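Local coordinates for CrtC domain-containing protein (Fusarium vanettenii 77-13-4, PDB 7A0Q) that probably hydrates the bean phytoalexin kievitone, on a scaffold of two lipocalin-like domains, at residues A214-S217 with N218-W221; Y274-T278 with G279-Y283. All coordinates share one frame; numbering follows the deposited sequence.

Contact 1: residues A214-S217 with N218-W221. With NAG (2-acetamido-2-deoxy-beta-D-glucopyranose), chain C.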
loop_
_atom_site.group_PDB
_atom_site.type_symbol
_atom_site.label_atom_id
_atom_site.label_comp_id
_atom_site.label_asym_id
_atom_site.label_seq_id
_atom_site.Cartn_x
_atom_site.Cartn_y
_atom_site.Cartn_z
ATOM N N ALA A 214 -16.917 -8.035 9.396
ATOM C CA ALA A 214 -16.698 -7.200 10.576
ATOM C C ALA A 214 -15.208 -6.893 10.682
ATOM O O ALA A 214 -14.460 -7.513 11.439
ATOM C CB ALA A 214 -17.220 -7.883 11.833
ATOM N N ILE A 215 -14.778 -5.905 9.905
ATOM C CA ILE A 215 -13.389 -5.458 9.924
ATOM C C ILE A 215 -13.264 -4.353 10.967
ATOM O O ILE A 215 -14.290 -3.924 11.515
ATOM C CB ILE A 215 -12.941 -4.999 8.527
ATOM C CG1 ILE A 215 -13.809 -3.840 8.022
ATOM C CG2 ILE A 215 -12.954 -6.167 7.567
ATOM C CD1 ILE A 215 -13.328 -3.274 6.701
ATOM N N PRO A 216 -12.056 -3.884 11.303
ATOM C CA PRO A 216 -11.940 -2.827 12.318
ATOM C C PRO A 216 -12.695 -1.569 11.915
ATOM O O PRO A 216 -12.911 -1.297 10.730
ATOM C CB PRO A 216 -10.428 -2.571 12.396
ATOM C CG PRO A 216 -9.814 -3.880 11.975
ATOM C CD PRO A 216 -10.729 -4.396 10.898
ATOM N N SER A 217 -13.097 -0.793 12.925
ATOM C CA SER A 217 -13.796 0.459 12.655
ATOM C C SER A 217 -12.922 1.431 11.873
ATOM O O SER A 217 -13.418 2.180 11.025
ATOM C CB SER A 217 -14.257 1.100 13.970
ATOM O OG SER A 217 -13.139 1.465 14.769
ATOM N N ASN A 218 -11.621 1.440 12.154
ATOM C CA ASN A 218 -10.689 2.331 11.479
ATOM C C ASN A 218 -9.282 1.872 11.815
ATOM O O ASN A 218 -9.060 1.177 12.810
ATOM C CB ASN A 218 -10.899 3.808 11.858
ATOM C CG ASN A 218 -10.639 4.132 13.338
ATOM O OD1 ASN A 218 -11.346 3.670 14.239
ATOM N ND2 ASN A 218 -9.629 4.963 13.579
ATOM N N TRP A 219 -8.334 2.256 10.967
ATOM C CA TRP A 219 -6.953 1.864 11.193
ATOM C C TRP A 219 -6.012 2.885 10.580
ATOM O O TRP A 219 -6.407 3.726 9.768
ATOM C CB TRP A 219 -6.652 0.469 10.612
ATOM C CG TRP A 219 -6.841 0.337 9.110
ATOM C CD1 TRP A 219 -5.953 0.694 8.130
ATOM C CD2 TRP A 219 -7.974 -0.228 8.438
ATOM N NE1 TRP A 219 -6.474 0.397 6.891
ATOM C CE2 TRP A 219 -7.708 -0.173 7.050
ATOM C CE3 TRP A 219 -9.191 -0.764 8.872
ATOM C CZ2 TRP A 219 -8.611 -0.640 6.100
ATOM C CZ3 TRP A 219 -10.090 -1.229 7.924
ATOM C CH2 TRP A 219 -9.794 -1.159 6.552
ATOM N N THR A 220 -4.750 2.782 10.975
ATOM C CA THR A 220 -3.643 3.382 10.245
ATOM C C THR A 220 -2.691 2.263 9.853
ATOM O O THR A 220 -2.379 1.394 10.680
ATOM C CB THR A 220 -2.917 4.439 11.082
ATOM O OG1 THR A 220 -3.845 5.472 11.442
ATOM C CG2 THR A 220 -1.759 5.060 10.292
ATOM N N TRP A 221 -2.240 2.292 8.594
ATOM C CA TRP A 221 -1.239 1.361 8.083
ATOM C C TRP A 221 -0.054 2.154 7.554
ATOM O O TRP A 221 -0.232 3.126 6.807
ATOM C CB TRP A 221 -1.825 0.480 6.972
ATOM C CG TRP A 221 -0.858 -0.496 6.329
ATOM C CD1 TRP A 221 -0.296 -1.600 6.917
ATOM C CD2 TRP A 221 -0.378 -0.471 4.974
ATOM N NE1 TRP A 221 0.517 -2.260 6.008
ATOM C CE2 TRP A 221 0.482 -1.588 4.815
ATOM C CE3 TRP A 221 -0.591 0.381 3.885
ATOM C CZ2 TRP A 221 1.125 -1.871 3.607
ATOM C CZ3 TRP A 221 0.050 0.097 2.672
ATOM C CH2 TRP A 221 0.907 -1.017 2.553
HETATM C C1 NAG C . -9.379 5.413 14.921
HETATM C C2 NAG C . -7.977 5.930 15.189
HETATM C C3 NAG C . -7.923 6.632 16.548
HETATM C C4 NAG C . -9.025 7.674 16.696
HETATM C C5 NAG C . -10.385 7.121 16.294
HETATM C C6 NAG C . -11.431 8.204 16.171
HETATM C C7 NAG C . -5.995 4.782 14.292
HETATM C C8 NAG C . -5.063 3.626 14.466
HETATM N N2 NAG C . -7.002 4.851 15.165
HETATM O O3 NAG C . -6.647 7.249 16.685
HETATM O O4 NAG C . -9.121 8.031 18.071
HETATM O O5 NAG C . -10.311 6.494 15.005
HETATM O O6 NAG C . -11.032 9.181 15.218
HETATM O O7 NAG C . -5.858 5.601 13.389
#
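The S217 hydroxyl OG gives its proton to N218 OD1 over 2.9 Å, meeting a lone pair in the plane of the amide at a C=O...O angle of 141°. The serine reaches its neighbour because OG sits between its own backbone N and carbonyl carbon (chi1 64°). On the other branch of the amide, N218 ND2 is joined covalently to C1 of an N-acetylglucosamine, a bond of 1.4 Å. Two residues along the strand, on the same side, T220 OG1 donates a 2.8 Å bond to the acetamide oxygen O7, and Y343 OH bonds the sugar as well.

W219 projects from the other side of the strand, its indole folded back toward the incoming loop. The six-membered ring presents its edge to I215 CD1, which lies near the ring plane 4.0 Å from W219 CZ3. P216 O, also at this edge, is hydrogen-bonded to S344 OG. Separately, P216 CB comes within 4.1 Å of W219 CE3. The ring additionally meets F168 and W236. The N218-W219-T220 sequence is an N-glycosylation sequon, Asn-X-Thr, in extended form. With the linking amide gripped at OD1 and the sugar bonded by T220 and Y343, rotation of the sugar about its link is probably restricted, while W219 packs against the loop with its NE1 hydrogen-bonded to E340.

Contact 2: residues Y274-T278 with G279-Y283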
loop_
_atom_site.group_PDB
_atom_site.type_symbol
_atom_site.label_atom_id
_atom_site.label_comp_id
_atom_site.label_asym_id
_atom_site.label_seq_id
_atom_site.Cartn_x
_atom_site.Cartn_y
_atom_site.Cartn_z
ATOM N N TYR A 274 -5.341 17.593 8.168
ATOM C CA TYR A 274 -6.102 17.748 6.934
ATOM C C TYR A 274 -7.539 17.335 7.205
ATOM O O TYR A 274 -7.797 16.183 7.571
ATOM C CB TYR A 274 -5.525 16.912 5.785
ATOM C CG TYR A 274 -6.318 17.111 4.512
ATOM C CD1 TYR A 274 -6.304 18.338 3.852
ATOM C CD2 TYR A 274 -7.112 16.095 3.989
ATOM C CE1 TYR A 274 -7.037 18.542 2.706
ATOM C CE2 TYR A 274 -7.853 16.291 2.829
ATOM C CZ TYR A 274 -7.811 17.524 2.196
ATOM O OH TYR A 274 -8.538 17.749 1.046
ATOM N N GLU A 275 -8.476 18.262 7.026
ATOM C CA GLU A 275 -9.883 17.917 7.161
ATOM C C GLU A 275 -10.367 17.211 5.902
ATOM O O GLU A 275 -10.148 17.692 4.789
ATOM C CB GLU A 275 -10.733 19.162 7.434
ATOM C CG GLU A 275 -10.413 19.864 8.743
ATOM C CD GLU A 275 -10.935 19.114 9.955
ATOM O OE1 GLU A 275 -11.724 18.158 9.782
ATOM O OE2 GLU A 275 -10.567 19.483 11.097
ATOM N N SER A 276 -11.021 16.067 6.091
ATOM C CA SER A 276 -11.578 15.305 4.983
ATOM C C SER A 276 -12.574 16.140 4.191
ATOM O O SER A 276 -13.353 16.913 4.756
ATOM C CB SER A 276 -12.266 14.048 5.511
ATOM O OG SER A 276 -12.905 13.348 4.460
ATOM N N ALA A 277 -12.563 15.961 2.869
ATOM C CA ALA A 277 -13.585 16.575 2.031
ATOM C C ALA A 277 -14.984 16.085 2.380
ATOM O O ALA A 277 -15.965 16.759 2.044
ATOM C CB ALA A 277 -13.293 16.299 0.552
ATOM N N THR A 278 -15.107 14.928 3.035
ATOM C CA THR A 278 -16.413 14.421 3.437
ATOM C C THR A 278 -16.984 15.168 4.626
ATOM O O THR A 278 -18.174 15.011 4.917
ATOM C CB THR A 278 -16.341 12.936 3.796
ATOM O OG1 THR A 278 -15.582 12.785 5.002
ATOM C CG2 THR A 278 -15.696 12.116 2.667
ATOM N N GLY A 279 -16.168 15.959 5.313
ATOM C CA GLY A 279 -16.571 16.614 6.535
ATOM C C GLY A 279 -16.609 15.722 7.754
ATOM O O GLY A 279 -17.002 16.190 8.830
ATOM N N ARG A 280 -16.197 14.458 7.633
ATOM C CA ARG A 280 -16.463 13.480 8.680
ATOM C C ARG A 280 -15.299 13.245 9.625
ATOM O O ARG A 280 -15.513 12.686 10.706
ATOM C CB ARG A 280 -16.864 12.135 8.061
ATOM C CG ARG A 280 -18.050 12.216 7.142
ATOM C CD ARG A 280 -19.347 12.277 7.922
ATOM N NE ARG A 280 -20.475 11.888 7.085
ATOM C CZ ARG A 280 -21.714 11.720 7.532
ATOM N NH1 ARG A 280 -21.986 11.913 8.815
ATOM N NH2 ARG A 280 -22.683 11.365 6.696
ATOM N N VAL A 281 -14.080 13.638 9.261
ATOM C CA VAL A 281 -12.916 13.269 10.056
ATOM C C VAL A 281 -11.783 14.241 9.768
ATOM O O VAL A 281 -11.684 14.800 8.671
ATOM C CB VAL A 281 -12.508 11.799 9.776
ATOM C CG1 VAL A 281 -11.995 11.642 8.355
ATOM C CG2 VAL A 281 -11.479 11.322 10.787
ATOM N N THR A 282 -10.929 14.447 10.770
ATOM C CA THR A 282 -9.712 15.245 10.673
ATOM C C THR A 282 -8.513 14.308 10.723
ATOM O O THR A 282 -8.310 13.613 11.726
ATOM C CB THR A 282 -9.623 16.251 11.818
ATOM O OG1 THR A 282 -10.849 16.985 11.904
ATOM C CG2 THR A 282 -8.466 17.207 11.604
ATOM N N TYR A 283 -7.712 14.303 9.657
ATOM C CA TYR A 283 -6.547 13.424 9.653
ATOM C C TYR A 283 -5.347 14.111 10.303
ATOM O O TYR A 283 -5.076 15.278 10.019
ATOM C CB TYR A 283 -6.165 13.030 8.229
ATOM C CG TYR A 283 -7.261 12.366 7.431
ATOM C CD1 TYR A 283 -7.706 11.087 7.746
ATOM C CD2 TYR A 283 -7.844 13.015 6.348
ATOM C CE1 TYR A 283 -8.706 10.479 7.006
ATOM C CE2 TYR A 283 -8.846 12.415 5.610
ATOM C CZ TYR A 283 -9.267 11.146 5.934
ATOM O OH TYR A 283 -10.261 10.559 5.192
#
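Y274 and Y283 form an antiparallel hydrogen-bonded pair, the shorter of its two bonds running from Y283 N to Y274 O at 2.8 Å. Beyond the non-hydrogen-bonded pair E275-T282, S276 N donates to V281 O, almost straight at 167°. The chain then reverses through a type I turn from S276 to G279, closed by G279 N to S276 O at 3.0 Å, and glycine suits the positive phi of 77° at the turn's end.

The two tyrosine side chains run side by side in the same direction, Y283 CD2 meeting the edge of the Y274 ring at Y274 CD2, 3.9 Å away. Y283 continues past S276, its CE2 lying 3.8 Å from S276 CB, and V281 CG1 packs against that same methylene. With OG anti to its backbone N (chi1 175°), S276 turns its hydroxyl into the bend, where it accepts from T278 N and from T278 OG1, the latter at 2.8 Å; T278 OG1 in turn receives R280 N. E307 bonds both S276 OG and Y283 OH, linking turn and tyrosine through one carboxylate. On the sheet face away from the tyrosines, E275 and T282 meet at an angle, in an approach too close to be trusted in detail. An ST turn at S276 within the type I turn thus shapes the tip of a beta hairpin between consecutive strands of a lipocalin-like barrel.

Overall arrangement
Both contacts belong to the lipocalin-like domain and follow in series, neither nested nor crossed. Contact 1 comes first: the loop 214-217, reached from strand 202-210 of the preceding sheet system, turns into strand 218-225, where the eight-stranded antiparallel barrel begins. The chain then runs through strands 232-240 and 245-253 before contact 2 closes the hairpin between 259-275 and 282-291, the fourth and fifth barrel strands. Their centres are about 17 Å apart and their nearest atoms about 7 Å, without touching. Strand 331-343, the last of the barrel, faces both: Y343 receives side chains of N218 and V281, so that the last strand joins the barrel's opening strand to the end of the hairpin.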